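Local structure of 2,3-dihydroxybenzoate-AMP ligase (Mycobacterium smegmatis, 5KEI) at residues 410-415 / 424-429; 431-436 / 542-547. The protein belongs to the ANL superfamily of AMP-binding enzymes and combines a large AMP-binding domain with a smaller C-terminal domain. All coordinates share one frame; numbering follows the deposited sequence.

How the contacts relate
Contacts 1 and 2 lie side by side, their centres about 9 Å apart, and are joined by the chain itself, because helix 419-425 leads through a loop into strand 432-440. The backbone links them where Ser-425 O lies 3.1 Å from Arg-433 N, probably a hydrogen bond. The hydroxyls Tyr-415 OH and Tyr-432 OH are 3.2 Å apart, also probably bonded, and Phe-426 CD2 packs 3.7 Å from Tyr-432 CA. Contact 1 is buried and held mainly by apolar contact, tying the loop after strand 402-407 to the end of the helix. Contact 2, partly buried, brings strand 432-440 against a loop of the C-terminal domain carrying Lys-546.

Contact 1: residues 410-415 / 424-429; sequences YTLNGY and RSFSPD
Phe-426 pushes its ring against the loop 410-415, and nearly everything tight in this contact surrounds that ring. As the first residue past helix 419-425 to leave helical geometry, Phe-426 turns its side chain toward the loop; with CG beside the backbone N (chi1 -65°), the ring reaches the peptides of residues 412-414. The carbonyl oxygen of Asn-413 stands over the centre of one face, 3.9 Å above the ring plane. Leu-412 meets the ring at its edge and in plane, CG lying 3.7 Å from Phe-426 CZ, while its carbonyl O is 3.4 Å from Phe-426 CE2. Gly-414 CA touches Phe-426 CE1 at 3.4 Å.

Toward Tyr-415 the fit slackens: its CD1 is 4.2 Å from Phe-426 CE1, and the two side chains meet at a slant. Ser-425, partly exposed, lies at the edge of the tyrosine ring with OG 3.9 Å from Tyr-415 CE1, and it suits this margin because its hydroxyl bonds back to Ala-421 O in its own helix. Asn-413, likewise partly exposed, directs its CB away from the helix end, and its OD1 accepts from Arg-32.

The polar ends of Tyr-415, Ser-425 and Asn-413 thus find partners outside the two segments: Tyr-415 OH is bonded to Glu-357, and the backbone Tyr-415 N to Asn-422 OD1. What joins the loop to the helix end directly is mostly van der Waals contact around one phenyl ring, so its hold depends on shape and burial and not on bond direction.

Contact 2: residues 431-436 / 542-547; sequences FYRSGD and TAVGKI
The sequence YRSGD of strand 432-440 matches core motif A7 of the ANL adenylate-forming family, and the loop 542-547, with its Gly-Lys pair, matches motif A10 from the C-terminal domain; Arg-433 of the first reaches across to Val-544, Gly-545 and Lys-546 of the second. The strand belongs to a four-stranded antiparallel sheet, so the contact joins that sheet to the C-terminal domain.

An arginine suits the site because its long chain reaches from the strand to the loop and its flat end can donate from its edge and lie flat against a backbone. The chain bends at chi3 (-53°), bringing the guanidinium alongside the loop backbone. NH1 donates to Val-544 O at 2.7 Å, with the acceptor near the guanidinium plane, but the angle at the hydrogen is only 121° and the bond is weak. Lys-546 N lies over one face, 3.2 Å above the plane and offset toward the rim, a van der Waals contact of the backbone with that face. Although Lys-546 N is close to NH1, both are donors and do not bond.

The loop is shaped for this approach. Gly-545 N bonds to Thr-542 O, closing a beta turn, and Thr-542 N bonds to Lys-546 O. At Gly-545 the positive phi (100°) favours glycine, whose lack of a side chain lets the arginine sit against the backbone. Lys-546 offers its CB to the guanidinium, while the rest of its chain leads away and NZ bonds to Glu-391 O. Val-544, which also touches Leu-405 and Arg-387, adds an apolar contact, with Val-544 CG1 3.5 Å from Arg-433 CD.

Contact 1: residues 410-415 / 424-429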
ATOM      1  N   TYR A 410      -1.053   7.414  11.194  1.00 30.85           N
ATOM      2  CA  TYR A 410      -0.463   7.158   9.880  1.00 29.91           C
ATOM      3  C   TYR A 410      -1.465   6.462   8.943  1.00 31.01           C
ATOM      4  O   TYR A 410      -1.071   5.869   7.946  1.00 30.91           O
ATOM      5  CB  TYR A 410       0.834   6.336  10.017  1.00 28.25           C
ATOM      6  CG  TYR A 410       0.636   5.063  10.803  1.00 26.40           C
ATOM      7  CD1 TYR A 410       0.324   3.882  10.155  1.00 26.72           C
ATOM      8  CD2 TYR A 410       0.727   5.049  12.190  1.00 28.52           C
ATOM      9  CE1 TYR A 410       0.109   2.725  10.848  1.00 27.27           C
ATOM     10  CE2 TYR A 410       0.521   3.878  12.908  1.00 31.54           C
ATOM     11  CZ  TYR A 410       0.203   2.721  12.220  1.00 29.21           C
ATOM     12  OH  TYR A 410      -0.017   1.546  12.874  1.00 23.85           O
ATOM     13  N   THR A 411      -2.755   6.561   9.262  1.00 29.80           N
ATOM     14  CA  THR A 411      -3.824   5.996   8.435  1.00 28.33           C
ATOM     15  C   THR A 411      -4.493   7.091   7.599  1.00 29.14           C
ATOM     16  O   THR A 411      -4.854   8.148   8.118  1.00 31.23           O
ATOM     17  CB  THR A 411      -4.888   5.264   9.299  1.00 30.42           C
ATOM     18  OG1 THR A 411      -4.310   4.076   9.861  1.00 30.17           O
ATOM     19  CG2 THR A 411      -6.104   4.865   8.452  1.00 29.45           C
ATOM     20  N   LEU A 412      -4.652   6.842   6.302  1.00 24.73           N
ATOM     21  CA  LEU A 412      -5.113   7.878   5.384  1.00 25.05           C
ATOM     22  C   LEU A 412      -6.539   8.336   5.680  1.00 27.01           C
ATOM     23  O   LEU A 412      -7.334   7.610   6.274  1.00 31.58           O
ATOM     24  CB  LEU A 412      -5.014   7.393   3.940  1.00 27.81           C
ATOM     25  CG  LEU A 412      -6.226   6.685   3.342  1.00 27.44           C
ATOM     26  CD1 LEU A 412      -5.991   6.442   1.864  1.00 22.13           C
ATOM     27  CD2 LEU A 412      -6.511   5.380   4.058  1.00 26.77           C
ATOM     28  N   ASN A 413      -6.838   9.560   5.270  1.00 29.45           N
ATOM     29  CA  ASN A 413      -8.139  10.167   5.491  1.00 28.85           C
ATOM     30  C   ASN A 413      -8.924  10.249   4.183  1.00 29.52           C
ATOM     31  O   ASN A 413     -10.085  10.631   4.163  1.00 29.40           O
ATOM     32  CB  ASN A 413      -7.953  11.537   6.117  1.00 27.33           C
ATOM     33  CG  ASN A 413      -7.140  11.472   7.385  1.00 31.03           C
ATOM     34  OD1 ASN A 413      -7.669  11.136   8.440  1.00 31.13           O
ATOM     35  ND2 ASN A 413      -5.842  11.769   7.290  1.00 26.21           N
ATOM     36  N   GLY A 414      -8.262   9.871   3.097  1.00 28.39           N
ATOM     37  CA  GLY A 414      -8.900   9.645   1.818  1.00 25.99           C
ATOM     38  C   GLY A 414      -7.874   9.147   0.817  1.00 27.18           C
ATOM     39  O   GLY A 414      -6.682   9.413   0.956  1.00 27.84           O
ATOM     40  N   TYR A 415      -8.325   8.409  -0.190  1.00 25.49           N
ATOM     41  CA  TYR A 415      -7.469   8.081  -1.314  1.00 25.62           C
ATOM     42  C   TYR A 415      -7.154   9.343  -2.113  1.00 29.02           C
ATOM     43  O   TYR A 415      -7.852  10.359  -1.992  1.00 28.96           O
ATOM     44  CB  TYR A 415      -8.129   7.034  -2.201  1.00 26.24           C
ATOM     45  CG  TYR A 415      -8.216   5.682  -1.554  1.00 25.41           C
ATOM     46  CD1 TYR A 415      -9.427   5.194  -1.098  1.00 25.86           C
ATOM     47  CD2 TYR A 415      -7.084   4.890  -1.393  1.00 26.49           C
ATOM     48  CE1 TYR A 415      -9.519   3.971  -0.505  1.00 26.03           C
ATOM     49  CE2 TYR A 415      -7.168   3.638  -0.803  1.00 26.21           C
ATOM     50  CZ  TYR A 415      -8.399   3.188  -0.358  1.00 27.88           C
ATOM     51  OH  TYR A 415      -8.532   1.953   0.239  1.00 28.62           O
ATOM     52  N   ARG A 424     -17.287   6.333  -0.470  1.00 33.60           N
ATOM     53  CA  ARG A 424     -17.644   4.920  -0.349  1.00 35.38           C
ATOM     54  C   ARG A 424     -16.823   4.174   0.722  1.00 40.29           C
ATOM     55  O   ARG A 424     -17.347   3.311   1.425  1.00 44.61           O
ATOM     56  CB  ARG A 424     -17.478   4.265  -1.731  1.00 38.77           C
ATOM     57  CG  ARG A 424     -17.802   2.796  -1.831  1.00 42.13           C
ATOM     58  CD  ARG A 424     -17.525   2.272  -3.242  1.00 40.44           C
ATOM     59  NE  ARG A 424     -17.483   0.801  -3.287  1.00 49.35           N
ATOM     60  CZ  ARG A 424     -18.551   0.012  -3.437  1.00 43.89           C
ATOM     61  NH1 ARG A 424     -19.770   0.533  -3.562  1.00 37.58           N
ATOM     62  NH2 ARG A 424     -18.403  -1.308  -3.462  1.00 40.05           N
ATOM     63  N   SER A 425     -15.553   4.545   0.872  1.00 41.57           N
ATOM     64  CA  SER A 425     -14.593   3.767   1.655  1.00 37.78           C
ATOM     65  C   SER A 425     -14.360   4.247   3.097  1.00 38.77           C
ATOM     66  O   SER A 425     -13.655   3.587   3.861  1.00 36.69           O
ATOM     67  CB  SER A 425     -13.245   3.748   0.927  1.00 37.14           C
ATOM     68  OG  SER A 425     -13.381   3.352  -0.429  1.00 35.62           O
ATOM     69  N   PHE A 426     -14.934   5.388   3.469  1.00 36.83           N
ATOM     70  CA  PHE A 426     -14.716   5.929   4.806  1.00 37.74           C
ATOM     71  C   PHE A 426     -16.004   6.203   5.588  1.00 41.08           C
ATOM     72  O   PHE A 426     -16.969   6.754   5.057  1.00 45.83           O
ATOM     73  CB  PHE A 426     -13.890   7.233   4.735  1.00 36.41           C
ATOM     74  CG  PHE A 426     -12.486   7.043   4.216  1.00 30.51           C
ATOM     75  CD1 PHE A 426     -12.220   7.106   2.861  1.00 28.85           C
ATOM     76  CD2 PHE A 426     -11.443   6.802   5.079  1.00 27.98           C
ATOM     77  CE1 PHE A 426     -10.928   6.919   2.381  1.00 31.22           C
ATOM     78  CE2 PHE A 426     -10.151   6.613   4.602  1.00 30.72           C
ATOM     79  CZ  PHE A 426      -9.896   6.668   3.256  1.00 28.02           C
ATOM     80  N   SER A 427     -15.985   5.784   6.851  1.00 41.42           N
ATOM     81  CA  SER A 427     -16.835   6.276   7.939  1.00 43.74           C
ATOM     82  C   SER A 427     -17.091   7.801   7.916  1.00 46.15           C
ATOM     83  O   SER A 427     -16.248   8.577   7.463  1.00 43.71           O
ATOM     84  CB  SER A 427     -16.163   5.858   9.266  1.00 42.05           C
ATOM     85  OG  SER A 427     -16.661   6.527  10.404  1.00 49.40           O
ATOM     86  N   PRO A 428     -18.264   8.246   8.402  1.00 52.64           N
ATOM     87  CA  PRO A 428     -18.480   9.700   8.506  1.00 50.14           C
ATOM     88  C   PRO A 428     -17.525  10.350   9.516  1.00 50.45           C
ATOM     89  O   PRO A 428     -17.165  11.513   9.354  1.00 48.52           O
ATOM     90  CB  PRO A 428     -19.937   9.812   8.977  1.00 48.69           C
ATOM     91  CG  PRO A 428     -20.571   8.501   8.605  1.00 46.86           C
ATOM     92  CD  PRO A 428     -19.478   7.477   8.732  1.00 54.75           C
ATOM     93  N   ASP A 429     -17.128   9.593  10.541  1.00 51.46           N
ATOM     94  CA  ASP A 429     -16.146  10.046  11.528  1.00 50.19           C
ATOM     95  C   ASP A 429     -14.748  10.122  10.953  1.00 50.26           C
ATOM     96  O   ASP A 429     -13.872  10.772  11.528  1.00 47.82           O
ATOM     97  CB  ASP A 429     -16.108   9.116  12.738  1.00 52.18           C
ATOM     98  CG  ASP A 429     -17.345   9.209  13.582  1.00 60.19           C
ATOM     99  OD1 ASP A 429     -18.052  10.242  13.505  1.00 62.65           O
ATOM    100  OD2 ASP A 429     -17.608   8.244  14.327  1.00 63.38           O
TER

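Contact 2: residues 431-436 / 542-547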
ATOM      1  N   PHE A 431     -13.089   7.049   9.887  1.00 39.71           N
ATOM      2  CA  PHE A 431     -12.444   5.743   9.985  1.00 39.49           C
ATOM      3  C   PHE A 431     -12.389   5.090   8.604  1.00 42.14           C
ATOM      4  O   PHE A 431     -13.367   5.128   7.849  1.00 40.01           O
ATOM      5  CB  PHE A 431     -13.185   4.827  10.968  1.00 39.84           C
ATOM      6  CG  PHE A 431     -12.934   5.149  12.428  1.00 41.20           C
ATOM      7  CD1 PHE A 431     -13.577   6.205  13.042  1.00 43.87           C
ATOM      8  CD2 PHE A 431     -12.060   4.379  13.186  1.00 42.41           C
ATOM      9  CE1 PHE A 431     -13.351   6.489  14.377  1.00 42.51           C
ATOM     10  CE2 PHE A 431     -11.830   4.661  14.524  1.00 37.78           C
ATOM     11  CZ  PHE A 431     -12.478   5.716  15.111  1.00 40.20           C
ATOM     12  N   TYR A 432     -11.244   4.503   8.266  1.00 37.37           N
ATOM     13  CA  TYR A 432     -11.135   3.724   7.037  1.00 33.52           C
ATOM     14  C   TYR A 432     -11.777   2.351   7.234  1.00 35.04           C
ATOM     15  O   TYR A 432     -11.499   1.692   8.227  1.00 33.42           O
ATOM     16  CB  TYR A 432      -9.668   3.573   6.625  1.00 28.83           C
ATOM     17  CG  TYR A 432      -9.473   2.552   5.545  1.00 32.03           C
ATOM     18  CD1 TYR A 432     -10.055   2.722   4.289  1.00 30.40           C
ATOM     19  CD2 TYR A 432      -8.708   1.413   5.765  1.00 31.37           C
ATOM     20  CE1 TYR A 432      -9.884   1.782   3.291  1.00 31.09           C
ATOM     21  CE2 TYR A 432      -8.529   0.462   4.762  1.00 27.28           C
ATOM     22  CZ  TYR A 432      -9.123   0.650   3.532  1.00 33.40           C
ATOM     23  OH  TYR A 432      -8.965  -0.297   2.535  1.00 29.21           O
ATOM     24  N   ARG A 433     -12.643   1.928   6.309  1.00 38.88           N
ATOM     25  CA  ARG A 433     -13.220   0.570   6.350  1.00 37.65           C
ATOM     26  C   ARG A 433     -12.371  -0.444   5.565  1.00 33.55           C
ATOM     27  O   ARG A 433     -12.299  -0.409   4.338  1.00 35.88           O
ATOM     28  CB  ARG A 433     -14.651   0.579   5.816  1.00 45.13           C
ATOM     29  CG  ARG A 433     -15.671   1.202   6.761  1.00 48.04           C
ATOM     30  CD  ARG A 433     -17.077   0.628   6.514  1.00 53.51           C
ATOM     31  NE  ARG A 433     -17.454   0.735   5.106  1.00 55.84           N
ATOM     32  CZ  ARG A 433     -17.897   1.853   4.543  1.00 49.22           C
ATOM     33  NH1 ARG A 433     -18.031   2.950   5.269  1.00 49.80           N
ATOM     34  NH2 ARG A 433     -18.206   1.877   3.256  1.00 52.13           N
ATOM     35  N   SER A 434     -11.740  -1.358   6.286  1.00 34.65           N
ATOM     36  CA  SER A 434     -10.716  -2.239   5.727  0.68 35.72           C
ATOM     37  C   SER A 434     -11.251  -3.368   4.860  1.00 33.79           C
ATOM     38  O   SER A 434     -10.551  -3.878   3.981  1.00 30.87           O
ATOM     39  CB  SER A 434      -9.895  -2.846   6.858  0.68 32.90           C
ATOM     40  OG  SER A 434     -10.745  -3.573   7.730  0.68 31.25           O
ATOM     41  N   GLY A 435     -12.477  -3.789   5.139  1.00 37.79           N
ATOM     42  CA  GLY A 435     -13.056  -4.915   4.438  1.00 36.37           C
ATOM     43  C   GLY A 435     -12.571  -6.226   5.023  1.00 38.07           C
ATOM     44  O   GLY A 435     -12.936  -7.297   4.541  1.00 32.98           O
ATOM     45  N   ASP A 436     -11.745  -6.144   6.068  1.00 39.87           N
ATOM     46  CA  ASP A 436     -11.231  -7.346   6.746  1.00 36.02           C
ATOM     47  C   ASP A 436     -12.148  -7.785   7.889  1.00 32.41           C
ATOM     48  O   ASP A 436     -12.624  -6.964   8.666  1.00 35.68           O
ATOM     49  CB  ASP A 436      -9.815  -7.105   7.291  1.00 34.52           C
ATOM     50  CG  ASP A 436      -8.793  -6.878   6.188  1.00 35.20           C
ATOM     51  OD1 ASP A 436      -8.796  -7.639   5.203  1.00 38.68           O
ATOM     52  OD2 ASP A 436      -7.995  -5.923   6.298  1.00 40.11           O
ATOM     53  N   THR A 542     -25.427   3.117   6.483  1.00 55.39           N
ATOM     54  CA  THR A 542     -25.438   2.882   7.928  1.00 62.06           C
ATOM     55  C   THR A 542     -24.567   3.922   8.646  1.00 62.10           C
ATOM     56  O   THR A 542     -23.884   4.726   8.000  1.00 67.45           O
ATOM     57  CB  THR A 542     -24.942   1.462   8.282  1.00 60.35           C
ATOM     58  OG1 THR A 542     -23.567   1.308   7.906  1.00 55.55           O
ATOM     59  CG2 THR A 542     -25.777   0.415   7.567  1.00 57.61           C
ATOM     60  N   ALA A 543     -24.582   3.901   9.979  1.00 65.52           N
ATOM     61  CA  ALA A 543     -23.816   4.861  10.787  1.00 65.62           C
ATOM     62  C   ALA A 543     -22.317   4.543  10.808  1.00 65.92           C
ATOM     63  O   ALA A 543     -21.648   4.690  11.835  1.00 69.60           O
ATOM     64  CB  ALA A 543     -24.361   4.906  12.203  1.00 66.31           C
ATOM     65  N   VAL A 544     -21.811   4.113   9.657  1.00 66.95           N
ATOM     66  CA  VAL A 544     -20.447   3.635   9.484  1.00 60.36           C
ATOM     67  C   VAL A 544     -20.112   3.902   8.015  1.00 58.43           C
ATOM     68  O   VAL A 544     -18.961   3.862   7.597  1.00 64.73           O
ATOM     69  CB  VAL A 544     -20.317   2.129   9.900  1.00 56.45           C
ATOM     70  CG1 VAL A 544     -19.302   1.374   9.079  1.00 47.16           C
ATOM     71  CG2 VAL A 544     -19.979   2.021  11.379  1.00 56.40           C
ATOM     72  N   GLY A 545     -21.140   4.236   7.242  1.00 57.96           N
ATOM     73  CA  GLY A 545     -20.942   4.740   5.894  1.00 53.64           C
ATOM     74  C   GLY A 545     -21.159   3.695   4.824  1.00 55.23           C
ATOM     75  O   GLY A 545     -21.238   4.008   3.633  1.00 54.53           O
ATOM     76  N   LYS A 546     -21.249   2.444   5.258  1.00 54.78           N
ATOM     77  CA  LYS A 546     -21.525   1.335   4.363  1.00 54.91           C
ATOM     78  C   LYS A 546     -22.967   1.459   3.844  1.00 53.65           C
ATOM     79  O   LYS A 546     -23.881   1.827   4.590  1.00 52.98           O
ATOM     80  CB  LYS A 546     -21.280   0.009   5.092  1.00 49.61           C
ATOM     81  CG  LYS A 546     -22.033  -1.173   4.553  1.00 53.34           C
ATOM     82  CD  LYS A 546     -21.940  -2.355   5.513  1.00 55.88           C
ATOM     83  CE  LYS A 546     -23.217  -3.197   5.482  1.00 56.61           C
ATOM     84  NZ  LYS A 546     -23.106  -4.433   6.311  1.00 57.45           N
ATOM     85  N   ILE A 547     -23.151   1.196   2.557  1.00 45.55           N
ATOM     86  CA  ILE A 547     -24.454   1.325   1.927  1.00 52.63           C
ATOM     87  C   ILE A 547     -25.475   0.507   2.708  1.00 51.78           C
ATOM     88  O   ILE A 547     -25.196  -0.635   3.060  1.00 53.31           O
ATOM     89  CB  ILE A 547     -24.395   0.874   0.449  1.00 53.11           C
ATOM     90  CG1 ILE A 547     -23.348   1.707  -0.312  1.00 47.45           C
ATOM     91  CG2 ILE A 547     -25.765   0.981  -0.194  1.00 48.29           C
ATOM     92  CD1 ILE A 547     -23.140   1.299  -1.774  1.00 39.36           C
TER